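Local coordinates for protein endo-polygalacturonase (Pectobacterium carotovorum subsp. carotovorum, PDB 1BHE) that hydrolyses the 1,4-alpha-D-galacturonosyl linkages of polygalacturonic acid, contributing to the maceration and soft-rotting of plant tissue, at residues Thr16-Asp21 and Lys40-Ser45; Lys31-Cys36 and Ser58-Val63. All coordinates share one frame; numbering follows the deposited sequence.

Contact 1 (Thr16-Asp21 and Lys40-Ser45); sequences TTLKAD and KAVRLS
L18 meets V42 and L44 on the inward face of two parallel strands, 16-19 and 41-45, whose axes come within 4.8 Å and diverge by only 25°. L18 CB lies 3.9 Å from R43 O. With CG anti to its own carbonyl carbon (chi1 -53°), the branch leaves on the backbone-nitrogen side, and CD1 makes the apolar contacts: it reaches V42 CG1 at 3.8 Å and L44 CD1 at 3.9 Å. It meets V42 at a slant but runs alongside L44, so one methyl bridges two residues of the partner strand.

Four backbone hydrogen bonds join the strands, the first three of them close to straight. R43 N donates to T16 O, and R43 O accepts from L18 N at 2.8 Å, so R43 is gripped through both its amide and its carbonyl. S45 N then donates to L18 O, and S45 O receives A20 N at 3.0 Å, more bent at 150° and tilted from the carbonyl plane.

T17, R43 and S45 occupy the other face. T17 CG2 rests 3.5 Å from S45 OG, while its OG1 touches R43 CB and CD. R43 continues extended past T17, its CG anti to the backbone N. Its NE forms a salt bridge with D68 OD1 and S45 OG is hydrogen-bonded to D68 OD2, so one carboxylate ties down two residues of strand 41-45.

This is the start of the parallel beta-helix of family 28. Strand 41-45 sits between strand 14-19 and strand 64-67. Helix 26-33 packs on L18 and V42 through A32, with I29 also on L18 and L33 on V42, while F52 of strand 51-58 packs against L18, A20 and L44.

Contact 2 (Lys31-Cys36 and Ser58-Val63); sequences KALNNC and SLPSGV
The contact belongs to the N-terminal end of the right-handed parallel beta-helix, which helix 26-33 probably caps, as in related beta-helix proteins: the last turn of that helix and the residues after it press on the loop between strands 51-58 and 64-67. The loop closes as a type II beta turn from P60 to V63, with V63 N bonded to P60 O at 3.2 Å and G62 taking the positive phi of its third position. No hydrogen bond crosses the contact, so helix and loop meet mainly by van der Waals packing.

L33 does most of the work. Its two methyls part: CD1 goes to the carbonyl oxygen of S58, 3.6 Å away, and CD2 touches both L59 CD1 (3.8 Å) and V63 CG1 (3.9 Å). Both L59 and V63 meet this leucine at a slant. Nearer the backbone, L33 CB lies against P60 CD, and P60 CG approaches L33 O at 3.6 Å, so two ring carbons of the proline pack against the base of the leucine and its carbonyl oxygen.

The side chain of N34 crosses that of P60 at about a right angle, with OD1 loosely near P60 CG. That oxygen is already bonded to Q30 NE2, and the OE1 of the same glutamine accepts S58 N. Q30, in the helix, thus joins N34 to S58 at the end of strand 51-58 through its two amide ends, supplying a polar tie that the two segments lack between themselves.

Beyond the helix, C36 carries its SG anti to the backbone N (chi1 -169°), where it forms the disulfide with C15 and fastens this end of the segment to strand 14-19. V63 touches C36 with both methyls: CG1 sits 3.7 Å from C36 CB, and CG2 3.5 Å from C36 O.

Both contacts lie at the same end of the beta-helix, their centres about 12 Å apart, and each is partly buried, well away from the probable active-site residues D223 and H251. Contact 1 is strand pairing, with backbone hydrogen bonds between an oily inner face and a polar outer one; contact 2 has no hydrogen bond across it and relies on side-chain packing between helix and turn. Helix 26-33, which falls in the chain between the two strands of contact 1, links them directly: V42 CG2 lies 3.5 Å from A32 O, and L18 CD1 approaches A32 CB. T17 and K19 of contact 1 face solvent, whereas L33 and V63 of contact 2 are buried.

Contact 1 (Thr16-Asp21 and Lys40-Ser45)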
loop_
_atom_site.group_PDB
_atom_site.type_symbol
_atom_site.label_atom_id
_atom_site.label_comp_id
_atom_site.label_asym_id
_atom_site.label_seq_id
_atom_site.Cartn_x
_atom_site.Cartn_y
_atom_site.Cartn_z
ATOM N N THR A 16 15.892 21.988 10.092
ATOM C CA THR A 16 15.307 22.508 11.319
ATOM C C THR A 16 14.999 21.342 12.255
ATOM O O THR A 16 14.684 20.246 11.780
ATOM C CB THR A 16 13.979 23.230 11.002
ATOM O OG1 THR A 16 14.215 24.397 10.196
ATOM C CG2 THR A 16 13.240 23.676 12.253
ATOM N N THR A 17 15.094 21.563 13.560
ATOM C CA THR A 17 14.771 20.509 14.521
ATOM C C THR A 17 13.662 21.013 15.441
ATOM O O THR A 17 13.781 22.113 15.986
ATOM C CB THR A 17 15.986 20.043 15.328
ATOM O OG1 THR A 17 16.974 19.514 14.429
ATOM C CG2 THR A 17 15.603 18.943 16.312
ATOM N N LEU A 18 12.585 20.250 15.556
ATOM C CA LEU A 18 11.450 20.604 16.389
ATOM C C LEU A 18 11.358 19.635 17.568
ATOM O O LEU A 18 11.731 18.474 17.433
ATOM C CB LEU A 18 10.130 20.576 15.611
ATOM C CG LEU A 18 10.054 21.381 14.309
ATOM C CD1 LEU A 18 8.786 21.035 13.538
ATOM C CD2 LEU A 18 10.124 22.882 14.570
ATOM N N LYS A 19 10.941 20.129 18.731
ATOM C CA LYS A 19 10.831 19.299 19.930
ATOM C C LYS A 19 9.369 19.205 20.352
ATOM O O LYS A 19 8.666 20.213 20.409
ATOM C CB LYS A 19 11.720 19.853 21.053
ATOM C CG LYS A 19 13.203 19.729 20.729
ATOM C CD LYS A 19 14.111 19.919 21.934
ATOM C CE LYS A 19 15.571 19.946 21.496
ATOM N NZ LYS A 19 16.464 20.565 22.521
ATOM N N ALA A 20 8.875 17.985 20.545
ATOM C CA ALA A 20 7.463 17.776 20.838
ATOM C C ALA A 20 7.073 18.239 22.239
ATOM O O ALA A 20 7.821 18.031 23.184
ATOM C CB ALA A 20 7.104 16.302 20.695
ATOM N N ASP A 21 5.885 18.806 22.361
ATOM C CA ASP A 21 5.318 19.206 23.644
ATOM C C ASP A 21 3.870 18.719 23.689
ATOM O O ASP A 21 3.557 17.741 22.998
ATOM C CB ASP A 21 5.404 20.704 23.878
ATOM C CG ASP A 21 4.851 21.553 22.754
ATOM O OD1 ASP A 21 3.845 21.186 22.113
ATOM O OD2 ASP A 21 5.449 22.628 22.522
ATOM N N LYS A 40 17.182 18.623 2.377
ATOM C CA LYS A 40 17.242 18.475 3.826
ATOM C C LYS A 40 15.880 18.067 4.372
ATOM O O LYS A 40 14.893 18.004 3.637
ATOM C CB LYS A 40 17.729 19.779 4.471
ATOM C CG LYS A 40 19.166 20.123 4.093
ATOM C CD LYS A 40 19.740 21.207 4.994
ATOM C CE LYS A 40 21.099 21.671 4.497
ATOM N NZ LYS A 40 21.821 22.459 5.544
ATOM N N ALA A 41 15.821 17.801 5.680
ATOM C CA ALA A 41 14.564 17.363 6.275
ATOM C C ALA A 41 14.213 18.105 7.560
ATOM O O ALA A 41 15.110 18.550 8.269
ATOM C CB ALA A 41 14.682 15.877 6.628
ATOM N N VAL A 42 12.920 18.198 7.835
ATOM C CA VAL A 42 12.456 18.781 9.095
ATOM C C VAL A 42 12.592 17.616 10.083
ATOM O O VAL A 42 12.064 16.539 9.788
ATOM C CB VAL A 42 11.017 19.295 9.040
ATOM C CG1 VAL A 42 10.407 19.557 10.410
ATOM C CG2 VAL A 42 10.998 20.570 8.194
ATOM N N ARG A 43 13.332 17.817 11.162
ATOM C CA ARG A 43 13.566 16.746 12.130
ATOM C C ARG A 43 12.629 16.855 13.329
ATOM O O ARG A 43 12.487 17.910 13.940
ATOM C CB ARG A 43 15.032 16.782 12.589
ATOM C CG ARG A 43 15.393 15.687 13.582
ATOM C CD ARG A 43 16.872 15.659 13.947
ATOM N NE ARG A 43 17.135 14.670 14.992
ATOM C CZ ARG A 43 18.233 14.561 15.730
ATOM N NH1 ARG A 43 19.266 15.373 15.544
ATOM N NH2 ARG A 43 18.317 13.609 16.655
ATOM N N LEU A 44 11.958 15.759 13.646
ATOM C CA LEU A 44 11.010 15.677 14.747
ATOM C C LEU A 44 11.649 14.913 15.912
ATOM O O LEU A 44 11.841 13.698 15.866
ATOM C CB LEU A 44 9.734 14.993 14.268
ATOM C CG LEU A 44 8.552 15.811 13.760
ATOM C CD1 LEU A 44 8.896 17.143 13.130
ATOM C CD2 LEU A 44 7.722 14.978 12.778
ATOM N N SER A 45 12.015 15.668 16.937
ATOM C CA SER A 45 12.662 15.134 18.126
ATOM C C SER A 45 11.791 15.297 19.369
ATOM O O SER A 45 10.773 15.985 19.368
ATOM C CB SER A 45 13.997 15.856 18.350
ATOM O OG SER A 45 14.891 15.623 17.278
#

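Contact 2 (Lys31-Cys36 and Ser58-Val63)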
loop_
_atom_site.group_PDB
_atom_site.type_symbol
_atom_site.label_atom_id
_atom_site.label_comp_id
_atom_site.label_asym_id
_atom_site.label_seq_id
_atom_site.Cartn_x
_atom_site.Cartn_y
_atom_site.Cartn_z
ATOM N N LYS A 31 4.993 25.124 8.922
ATOM C CA LYS A 31 5.868 26.288 8.797
ATOM C C LYS A 31 7.314 25.871 8.590
ATOM O O LYS A 31 8.004 26.392 7.707
ATOM C CB LYS A 31 5.747 27.180 10.044
ATOM C CG LYS A 31 6.620 28.426 9.963
ATOM C CD LYS A 31 6.350 29.371 11.130
ATOM C CE LYS A 31 7.188 30.641 10.997
ATOM N NZ LYS A 31 7.071 31.494 12.219
ATOM N N ALA A 32 7.790 24.892 9.352
ATOM C CA ALA A 32 9.138 24.363 9.220
ATOM C C ALA A 32 9.334 23.712 7.855
ATOM O O ALA A 32 10.380 23.883 7.231
ATOM C CB ALA A 32 9.430 23.355 10.322
ATOM N N LEU A 33 8.343 22.953 7.382
ATOM C CA LEU A 33 8.431 22.317 6.072
ATOM C C LEU A 33 8.483 23.359 4.961
ATOM O O LEU A 33 9.216 23.198 3.980
ATOM C CB LEU A 33 7.223 21.406 5.817
ATOM C CG LEU A 33 7.187 20.084 6.583
ATOM C CD1 LEU A 33 5.801 19.460 6.496
ATOM C CD2 LEU A 33 8.250 19.132 6.044
ATOM N N ASN A 34 7.749 24.462 5.114
ATOM C CA ASN A 34 7.726 25.528 4.124
ATOM C C ASN A 34 8.979 26.386 4.053
ATOM O O ASN A 34 9.019 27.277 3.187
ATOM C CB ASN A 34 6.509 26.442 4.340
ATOM C CG ASN A 34 5.194 25.736 4.083
ATOM O OD1 ASN A 34 5.150 24.643 3.513
ATOM N ND2 ASN A 34 4.099 26.370 4.505
ATOM N N ASN A 35 9.972 26.213 4.911
ATOM C CA ASN A 35 11.198 26.997 4.841
ATOM C C ASN A 35 12.417 26.094 4.994
ATOM O O ASN A 35 13.444 26.468 5.553
ATOM C CB ASN A 35 11.203 28.106 5.903
ATOM C CG ASN A 35 12.287 29.138 5.640
ATOM O OD1 ASN A 35 12.684 29.349 4.493
ATOM N ND2 ASN A 35 12.786 29.771 6.698
ATOM N N CYS A 36 12.325 24.876 4.467
ATOM C CA CYS A 36 13.393 23.889 4.556
ATOM C C CYS A 36 14.207 23.781 3.279
ATOM O O CYS A 36 13.657 23.623 2.185
ATOM C CB CYS A 36 12.757 22.531 4.899
ATOM S SG CYS A 36 13.931 21.241 5.359
ATOM N N SER A 58 1.458 19.064 4.280
ATOM C CA SER A 58 1.874 19.033 2.877
ATOM C C SER A 58 3.399 19.026 2.796
ATOM O O SER A 58 4.096 19.866 3.375
ATOM C CB SER A 58 1.338 20.242 2.115
ATOM O OG SER A 58 1.765 20.235 0.764
ATOM N N LEU A 59 3.932 18.062 2.054
ATOM C CA LEU A 59 5.375 17.939 1.882
ATOM C C LEU A 59 5.845 18.586 0.594
ATOM O O LEU A 59 5.520 18.105 -0.493
ATOM C CB LEU A 59 5.708 16.441 1.895
ATOM C CG LEU A 59 7.181 16.045 1.985
ATOM C CD1 LEU A 59 7.868 16.741 3.146
ATOM C CD2 LEU A 59 7.309 14.527 2.104
ATOM N N PRO A 60 6.613 19.667 0.677
ATOM C CA PRO A 60 7.102 20.385 -0.488
ATOM C C PRO A 60 8.136 19.595 -1.274
ATOM O O PRO A 60 8.784 18.679 -0.758
ATOM C CB PRO A 60 7.695 21.685 0.055
ATOM C CG PRO A 60 7.148 21.789 1.447
ATOM C CD PRO A 60 7.025 20.350 1.926
ATOM N N SER A 61 8.288 19.929 -2.548
ATOM C CA SER A 61 9.223 19.251 -3.434
ATOM C C SER A 61 10.660 19.425 -2.946
ATOM O O SER A 61 11.059 20.542 -2.617
ATOM C CB SER A 61 9.151 19.835 -4.854
ATOM O OG SER A 61 9.993 19.078 -5.716
ATOM N N GLY A 62 11.424 18.343 -2.913
ATOM C CA GLY A 62 12.817 18.377 -2.485
ATOM C C GLY A 62 13.019 18.405 -0.980
ATOM O O GLY A 62 14.154 18.437 -0.493
ATOM N N VAL A 63 11.945 18.463 -0.214
ATOM C CA VAL A 63 11.954 18.515 1.242
ATOM C C VAL A 63 11.504 17.179 1.817
ATOM O O VAL A 63 10.697 16.450 1.237
ATOM C CB VAL A 63 11.044 19.659 1.732
ATOM C CG1 VAL A 63 10.934 19.718 3.246
ATOM C CG2 VAL A 63 11.528 20.997 1.182
#